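Local coordinates for acyl-CoA dehydrogenase (PDB 3PFD), which probably catalyses the flavin-dependent oxidation of 2,3-saturated acyl-CoA thioesters to 2,3-dehydroacyl-CoA, with electrons passed on to an acceptor, at residues Pro52-Ala66 with Val90-Asn104. Numbering follows the deposited sequence.
Sequences PEEALAALNSSGFSA and VARVDCSASLIPAVN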
ATOM      1  N   PRO C  52      33.068   6.978 -10.046  1.00 21.98           N
ATOM      2  CA  PRO C  52      32.699   7.719 -11.271  1.00 22.31           C
ATOM      3  C   PRO C  52      33.647   8.902 -11.593  1.00 23.23           C
ATOM      4  O   PRO C  52      33.244  10.071 -11.456  1.00 23.77           O
ATOM      5  CB  PRO C  52      31.269   8.202 -10.987  1.00 21.82           C
ATOM      6  CG  PRO C  52      31.177   8.294  -9.465  1.00 21.05           C
ATOM      7  CD  PRO C  52      32.154   7.241  -8.916  1.00 20.92           C
ATOM      8  N   GLU C  53      34.876   8.594 -12.036  1.00 22.86           N
ATOM      9  CA  GLU C  53      35.909   9.618 -12.323  1.00 23.79           C
ATOM     10  C   GLU C  53      35.525  10.588 -13.410  1.00 23.00           C
ATOM     11  O   GLU C  53      35.820  11.772 -13.323  1.00 22.08           O
ATOM     12  CB  GLU C  53      37.252   8.982 -12.724  1.00 24.60           C
ATOM     13  CG  GLU C  53      38.366   9.098 -11.692  1.00 28.82           C
ATOM     14  CD  GLU C  53      38.689  10.532 -11.266  1.00 32.77           C
ATOM     15  OE1 GLU C  53      39.099  11.367 -12.105  1.00 34.80           O
ATOM     16  OE2 GLU C  53      38.564  10.814 -10.061  1.00 35.21           O
ATOM     17  N   GLU C  54      34.913  10.064 -14.465  1.00 23.14           N
ATOM     18  CA  GLU C  54      34.427  10.903 -15.562  1.00 23.82           C
ATOM     19  C   GLU C  54      33.369  11.920 -15.106  1.00 23.03           C
ATOM     20  O   GLU C  54      33.442  13.105 -15.468  1.00 23.47           O
ATOM     21  CB  GLU C  54      33.865  10.036 -16.681  1.00 24.33           C
ATOM     22  CG  GLU C  54      34.839   9.034 -17.250  1.00 26.56           C
ATOM     23  CD  GLU C  54      34.759   7.668 -16.585  1.00 29.58           C
ATOM     24  OE1 GLU C  54      34.128   7.518 -15.516  1.00 29.10           O
ATOM     25  OE2 GLU C  54      35.366   6.726 -17.125  1.00 34.94           O
ATOM     26  N   ALA C  55      32.402  11.474 -14.298  1.00 21.65           N
ATOM     27  CA  ALA C  55      31.492  12.416 -13.673  1.00 21.51           C
ATOM     28  C   ALA C  55      32.229  13.493 -12.834  1.00 22.02           C
ATOM     29  O   ALA C  55      31.909  14.655 -12.951  1.00 22.23           O
ATOM     30  CB  ALA C  55      30.436  11.704 -12.838  1.00 20.38           C
ATOM     31  N   LEU C  56      33.203  13.101 -12.009  1.00 22.42           N
ATOM     32  CA  LEU C  56      33.934  14.047 -11.169  1.00 23.78           C
ATOM     33  C   LEU C  56      34.629  15.147 -11.993  1.00 25.27           C
ATOM     34  O   LEU C  56      34.497  16.333 -11.681  1.00 24.85           O
ATOM     35  CB  LEU C  56      34.952  13.328 -10.277  1.00 23.79           C
ATOM     36  CG  LEU C  56      35.768  14.219  -9.314  1.00 25.37           C
ATOM     37  CD1 LEU C  56      34.905  14.888  -8.204  1.00 22.13           C
ATOM     38  CD2 LEU C  56      36.940  13.450  -8.696  1.00 26.83           C
ATOM     39  N   ALA C  57      35.349  14.746 -13.045  1.00 26.01           N
ATOM     40  CA  ALA C  57      36.012  15.697 -13.933  1.00 28.20           C
ATOM     41  C   ALA C  57      35.030  16.698 -14.557  1.00 28.91           C
ATOM     42  O   ALA C  57      35.291  17.900 -14.569  1.00 29.73           O
ATOM     43  CB  ALA C  57      36.826  14.968 -15.020  1.00 28.35           C
ATOM     44  N   ALA C  58      33.891  16.197 -15.030  1.00 29.08           N
ATOM     45  CA  ALA C  58      32.883  17.034 -15.669  1.00 29.23           C
ATOM     46  C   ALA C  58      32.225  17.981 -14.659  1.00 29.26           C
ATOM     47  O   ALA C  58      32.037  19.166 -14.937  1.00 28.94           O
ATOM     48  CB  ALA C  58      31.845  16.163 -16.351  1.00 29.07           C
ATOM     49  N   LEU C  59      31.898  17.455 -13.481  1.00 28.65           N
ATOM     50  CA  LEU C  59      31.269  18.265 -12.444  1.00 29.34           C
ATOM     51  C   LEU C  59      32.232  19.350 -11.948  1.00 30.63           C
ATOM     52  O   LEU C  59      31.842  20.507 -11.867  1.00 31.06           O
ATOM     53  CB  LEU C  59      30.708  17.390 -11.301  1.00 27.81           C
ATOM     54  CG  LEU C  59      29.499  16.481 -11.633  1.00 26.98           C
ATOM     55  CD1 LEU C  59      29.264  15.407 -10.558  1.00 22.79           C
ATOM     56  CD2 LEU C  59      28.188  17.260 -11.872  1.00 24.19           C
ATOM     57  N   ASN C  60      33.485  18.967 -11.660  1.00 31.62           N
ATOM     58  CA  ASN C  60      34.527  19.882 -11.184  1.00 32.96           C
ATOM     59  C   ASN C  60      34.805  21.012 -12.178  1.00 35.09           C
ATOM     60  O   ASN C  60      34.889  22.186 -11.788  1.00 36.35           O
ATOM     61  CB  ASN C  60      35.854  19.129 -10.911  1.00 32.85           C
ATOM     62  CG  ASN C  60      35.869  18.385  -9.577  1.00 31.00           C
ATOM     63  OD1 ASN C  60      35.060  18.640  -8.679  1.00 31.30           O
ATOM     64  ND2 ASN C  60      36.807  17.460  -9.443  1.00 28.71           N
ATOM     65  N   SER C  61      34.959  20.662 -13.454  1.00 35.60           N
ATOM     66  CA  SER C  61      35.345  21.653 -14.456  1.00 37.10           C
ATOM     67  C   SER C  61      34.188  22.541 -14.943  1.00 37.10           C
ATOM     68  O   SER C  61      34.417  23.657 -15.387  1.00 38.01           O
ATOM     69  CB  SER C  61      36.113  21.011 -15.618  1.00 37.53           C
ATOM     70  OG  SER C  61      35.256  20.285 -16.479  1.00 39.81           O
ATOM     71  N   SER C  62      32.948  22.072 -14.849  1.00 36.13           N
ATOM     72  CA  SER C  62      31.825  22.949 -15.142  1.00 35.93           C
ATOM     73  C   SER C  62      31.304  23.652 -13.870  1.00 35.20           C
ATOM     74  O   SER C  62      30.308  24.371 -13.926  1.00 35.23           O
ATOM     75  CB  SER C  62      30.710  22.184 -15.828  1.00 35.53           C
ATOM     76  OG  SER C  62      30.090  21.321 -14.882  1.00 38.69           O
ATOM     77  N   GLY C  63      31.985  23.440 -12.739  1.00 34.18           N
ATOM     78  CA  GLY C  63      31.630  24.078 -11.470  1.00 33.60           C
ATOM     79  C   GLY C  63      30.314  23.616 -10.859  1.00 32.13           C
ATOM     80  O   GLY C  63      29.658  24.384 -10.187  1.00 31.99           O
ATOM     81  N   PHE C  64      29.939  22.361 -11.096  1.00 31.43           N
ATOM     82  CA  PHE C  64      28.700  21.795 -10.548  1.00 30.88           C
ATOM     83  C   PHE C  64      28.880  20.905  -9.317  1.00 30.04           C
ATOM     84  O   PHE C  64      27.909  20.336  -8.819  1.00 29.54           O
ATOM     85  CB  PHE C  64      27.910  21.045 -11.632  1.00 30.47           C
ATOM     86  CG  PHE C  64      27.014  21.933 -12.441  1.00 32.79           C
ATOM     87  CD1 PHE C  64      25.912  22.556 -11.856  1.00 33.14           C
ATOM     88  CD2 PHE C  64      27.267  22.162 -13.789  1.00 34.49           C
ATOM     89  CE1 PHE C  64      25.090  23.390 -12.598  1.00 33.86           C
ATOM     90  CE2 PHE C  64      26.438  22.984 -14.536  1.00 34.62           C
ATOM     91  CZ  PHE C  64      25.347  23.604 -13.935  1.00 33.97           C
ATOM     92  N   SER C  65      30.097  20.825  -8.789  1.00 29.97           N
ATOM     93  CA  SER C  65      30.391  19.805  -7.786  1.00 29.24           C
ATOM     94  C   SER C  65      30.065  20.187  -6.345  1.00 28.63           C
ATOM     95  O   SER C  65      29.929  19.304  -5.489  1.00 27.90           O
ATOM     96  CB  SER C  65      31.840  19.353  -7.894  1.00 29.48           C
ATOM     97  OG  SER C  65      32.685  20.349  -7.369  1.00 32.68           O
ATOM     98  N   ALA C  66      29.971  21.484  -6.060  1.00 28.13           N
ATOM     99  CA  ALA C  66      29.677  21.929  -4.693  1.00 27.69           C
ATOM    100  C   ALA C  66      29.101  23.346  -4.693  1.00 27.68           C
ATOM    101  O   ALA C  66      29.676  24.263  -4.066  1.00 27.62           O
ATOM    102  CB  ALA C  66      30.958  21.843  -3.813  1.00 27.68           C
ATOM    103  N   VAL C  90      21.694  14.719 -11.526  1.00 15.61           N
ATOM    104  CA  VAL C  90      22.808  13.782 -11.622  1.00 16.29           C
ATOM    105  C   VAL C  90      22.278  12.379 -11.237  1.00 15.66           C
ATOM    106  O   VAL C  90      22.565  11.416 -11.923  1.00 15.81           O
ATOM    107  CB  VAL C  90      24.071  14.215 -10.795  1.00 16.30           C
ATOM    108  CG1 VAL C  90      25.192  13.176 -10.901  1.00 16.74           C
ATOM    109  CG2 VAL C  90      24.624  15.533 -11.299  1.00 18.23           C
ATOM    110  N   ALA C  91      21.457  12.283 -10.185  1.00 15.12           N
ATOM    111  CA  ALA C  91      20.980  10.968  -9.705  1.00 14.45           C
ATOM    112  C   ALA C  91      20.086  10.245 -10.716  1.00 14.36           C
ATOM    113  O   ALA C  91      20.019   8.991 -10.750  1.00 13.46           O
ATOM    114  CB  ALA C  91      20.244  11.127  -8.379  1.00 12.61           C
ATOM    115  N   ARG C  92      19.392  11.052 -11.515  1.00 14.38           N
ATOM    116  CA  ARG C  92      18.580  10.590 -12.638  1.00 15.13           C
ATOM    117  C   ARG C  92      19.376   9.698 -13.581  1.00 15.50           C
ATOM    118  O   ARG C  92      18.779   8.818 -14.230  1.00 15.64           O
ATOM    119  CB  ARG C  92      18.038  11.804 -13.421  1.00 16.22           C
ATOM    120  CG  ARG C  92      16.964  11.518 -14.466  1.00 16.96           C
ATOM    121  CD  ARG C  92      16.323  12.813 -14.978  1.00 23.13           C
ATOM    122  NE  ARG C  92      15.622  12.548 -16.227  1.00 27.50           N
ATOM    123  CZ  ARG C  92      16.192  12.548 -17.439  1.00 32.82           C
ATOM    124  NH1 ARG C  92      17.479  12.886 -17.604  1.00 31.65           N
ATOM    125  NH2 ARG C  92      15.454  12.240 -18.510  1.00 31.59           N
ATOM    126  N   VAL C  93      20.684   9.937 -13.711  1.00 15.07           N
ATOM    127  CA  VAL C  93      21.500   9.096 -14.616  1.00 15.39           C
ATOM    128  C   VAL C  93      22.544   8.226 -13.897  1.00 15.77           C
ATOM    129  O   VAL C  93      22.960   7.167 -14.422  1.00 15.35           O
ATOM    130  CB  VAL C  93      22.153   9.893 -15.788  1.00 16.09           C
ATOM    131  CG1 VAL C  93      21.081  10.625 -16.667  1.00 16.45           C
ATOM    132  CG2 VAL C  93      23.227  10.879 -15.289  1.00 15.78           C
ATOM    133  N   ASP C  94      22.956   8.648 -12.696  1.00 14.64           N
ATOM    134  CA  ASP C  94      23.961   7.882 -11.975  1.00 15.02           C
ATOM    135  C   ASP C  94      23.995   8.286 -10.518  1.00 14.66           C
ATOM    136  O   ASP C  94      24.455   9.374 -10.169  1.00 14.00           O
ATOM    137  CB  ASP C  94      25.325   8.103 -12.624  1.00 15.94           C
ATOM    138  CG  ASP C  94      26.426   7.364 -11.945  1.00 16.64           C
ATOM    139  OD1 ASP C  94      26.348   7.127 -10.714  1.00 18.30           O
ATOM    140  OD2 ASP C  94      27.410   7.066 -12.646  1.00 18.71           O
ATOM    141  N   CYS C  95      23.496   7.403  -9.667  1.00 14.79           N
ATOM    142  CA  CYS C  95      23.329   7.749  -8.260  1.00 14.94           C
ATOM    143  C   CYS C  95      24.686   7.828  -7.572  1.00 15.77           C
ATOM    144  O   CYS C  95      24.907   8.741  -6.770  1.00 16.38           O
ATOM    145  CB  CYS C  95      22.393   6.767  -7.571  1.00 14.34           C
ATOM    146  SG  CYS C  95      21.888   7.196  -5.890  1.00 13.12           S
ATOM    147  N   SER C  96      25.622   6.935  -7.906  1.00 15.46           N
ATOM    148  CA  SER C  96      26.972   7.077  -7.312  1.00 16.11           C
ATOM    149  C   SER C  96      27.567   8.458  -7.582  1.00 15.79           C
ATOM    150  O   SER C  96      28.142   9.076  -6.697  1.00 16.40           O
ATOM    151  CB  SER C  96      27.926   5.976  -7.753  1.00 15.16           C
ATOM    152  OG  SER C  96      27.433   4.697  -7.380  1.00 15.79           O
ATOM    153  N   ALA C  97      27.437   8.923  -8.819  1.00 16.52           N
ATOM    154  CA  ALA C  97      27.916  10.242  -9.208  1.00 16.41           C
ATOM    155  C   ALA C  97      27.241  11.365  -8.423  1.00 16.08           C
ATOM    156  O   ALA C  97      27.910  12.337  -8.036  1.00 16.05           O
ATOM    157  CB  ALA C  97      27.742  10.449 -10.736  1.00 15.96           C
ATOM    158  N   SER C  98      25.917  11.243  -8.210  1.00 15.98           N
ATOM    159  CA  SER C  98      25.153  12.244  -7.452  1.00 16.30           C
ATOM    160  C   SER C  98      25.704  12.459  -6.035  1.00 16.63           C
ATOM    161  O   SER C  98      25.529  13.526  -5.444  1.00 16.82           O
ATOM    162  CB  SER C  98      23.634  11.905  -7.402  1.00 15.35           C
ATOM    163  OG  SER C  98      23.364  10.871  -6.455  1.00 15.31           O
ATOM    164  N   LEU C  99      26.399  11.452  -5.512  1.00 16.42           N
ATOM    165  CA  LEU C  99      26.961  11.550  -4.167  1.00 16.14           C
ATOM    166  C   LEU C  99      28.192  12.472  -4.094  1.00 16.74           C
ATOM    167  O   LEU C  99      28.642  12.822  -2.999  1.00 17.23           O
ATOM    168  CB  LEU C  99      27.262  10.147  -3.619  1.00 15.43           C
ATOM    169  CG  LEU C  99      26.023   9.330  -3.204  1.00 15.72           C
ATOM    170  CD1 LEU C  99      26.361   7.848  -3.048  1.00 15.08           C
ATOM    171  CD2 LEU C  99      25.461   9.865  -1.899  1.00 15.98           C
ATOM    172  N   ILE C 100      28.736  12.865  -5.243  1.00 17.15           N
ATOM    173  CA  ILE C 100      29.826  13.867  -5.261  1.00 17.86           C
ATOM    174  C   ILE C 100      29.266  15.205  -4.758  1.00 17.49           C
ATOM    175  O   ILE C 100      29.706  15.709  -3.694  1.00 18.25           O
ATOM    176  CB  ILE C 100      30.475  13.990  -6.678  1.00 19.00           C
ATOM    177  CG1 ILE C 100      31.131  12.663  -7.091  1.00 18.47           C
ATOM    178  CG2 ILE C 100      31.460  15.183  -6.757  1.00 19.03           C
ATOM    179  CD1 ILE C 100      31.319  12.542  -8.610  1.00 18.45           C
ATOM    180  N   PRO C 101      28.262  15.772  -5.467  1.00 16.42           N
ATOM    181  CA  PRO C 101      27.710  16.996  -4.866  1.00 15.70           C
ATOM    182  C   PRO C 101      26.962  16.771  -3.551  1.00 15.70           C
ATOM    183  O   PRO C 101      26.988  17.654  -2.699  1.00 14.99           O
ATOM    184  CB  PRO C 101      26.768  17.534  -5.950  1.00 16.90           C
ATOM    185  CG  PRO C 101      26.358  16.288  -6.759  1.00 14.97           C
ATOM    186  CD  PRO C 101      27.660  15.479  -6.782  1.00 15.57           C
ATOM    187  N   ALA C 102      26.310  15.616  -3.372  1.00 15.76           N
ATOM    188  CA  ALA C 102      25.478  15.398  -2.166  1.00 15.79           C
ATOM    189  C   ALA C 102      26.356  15.273  -0.934  1.00 17.07           C
ATOM    190  O   ALA C 102      26.021  15.812   0.129  1.00 17.11           O
ATOM    191  CB  ALA C 102      24.583  14.159  -2.304  1.00 14.25           C
ATOM    192  N   VAL C 103      27.470  14.551  -1.078  1.00 18.37           N
ATOM    193  CA  VAL C 103      28.428  14.400   0.048  1.00 18.97           C
ATOM    194  C   VAL C 103      29.380  15.576   0.199  1.00 19.68           C
ATOM    195  O   VAL C 103      29.802  15.893   1.330  1.00 19.92           O
ATOM    196  CB  VAL C 103      29.076  12.983   0.112  1.00 18.89           C
ATOM    197  CG1 VAL C 103      30.081  12.855   1.282  1.00 18.12           C
ATOM    198  CG2 VAL C 103      27.958  11.954   0.275  1.00 17.54           C
ATOM    199  N   ASN C 104      29.679  16.270  -0.909  1.00 19.88           N
ATOM    200  CA  ASN C 104      30.368  17.542  -0.776  1.00 20.34           C
ATOM    201  C   ASN C 104      29.597  18.465   0.190  1.00 20.79           C
ATOM    202  O   ASN C 104      30.203  19.150   1.019  1.00 21.45           O
ATOM    203  CB  ASN C 104      30.647  18.212  -2.137  1.00 20.76           C
ATOM    204  CG  ASN C 104      31.877  17.620  -2.842  1.00 20.01           C
ATOM    205  OD1 ASN C 104      32.653  16.864  -2.240  1.00 20.39           O
ATOM    206  ND2 ASN C 104      32.057  17.956  -4.114  1.00 17.46           N
TER
HETATM  207  O   HOH W   1      34.432  17.703  -6.047  1.00 26.24           O
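Asn104 meets Ser65 and Ala66 at one end of the contact. Its CB packs on the methyl of Ala66 (Asn104 CB to Ala66 CB 4.0 Å). With chi1 at -80°, CG stands anti to the carbonyl carbon, and Asn104 ND2 arrives 2.9 Å from Ser65 O. The N-H...O angle is 165°, a nearly straight bond, and the acceptor lies in the amide plane, yet ND2 sits well above the carbonyl plane of Ser65. Pro101 adds a CA-H...O contact to the same oxygen. ND2 also donates to a water that in turn donates to Asn60 OD1, while OD1 of Asn104 accepts from Ala134 N, so both ends of the amide are engaged. In the all-helical N-terminal domain of the acyl-CoA dehydrogenase fold, this bond fastens the loop after helix 53-61 to helix 95-114; apolar packing joins the helices themselves, their local axes 9.5 Å apart and crossing at -41°. Leu59 is a knob among Ala97, Ile100 and Pro101 of helix 95-114 and Val90 at the end of helix 80-91: Leu59 CD1 meets Ile100 CD1 at 4.0 Å, whereas CD2 turns to Val90 CG2. Leu56 crosses Ile100 at about a right angle, Leu56 CD1 lying 3.7 Å from Ile100 CG2. Toward the helix starts, Ala55 CB approaches Ala97 CB to 3.6 Å.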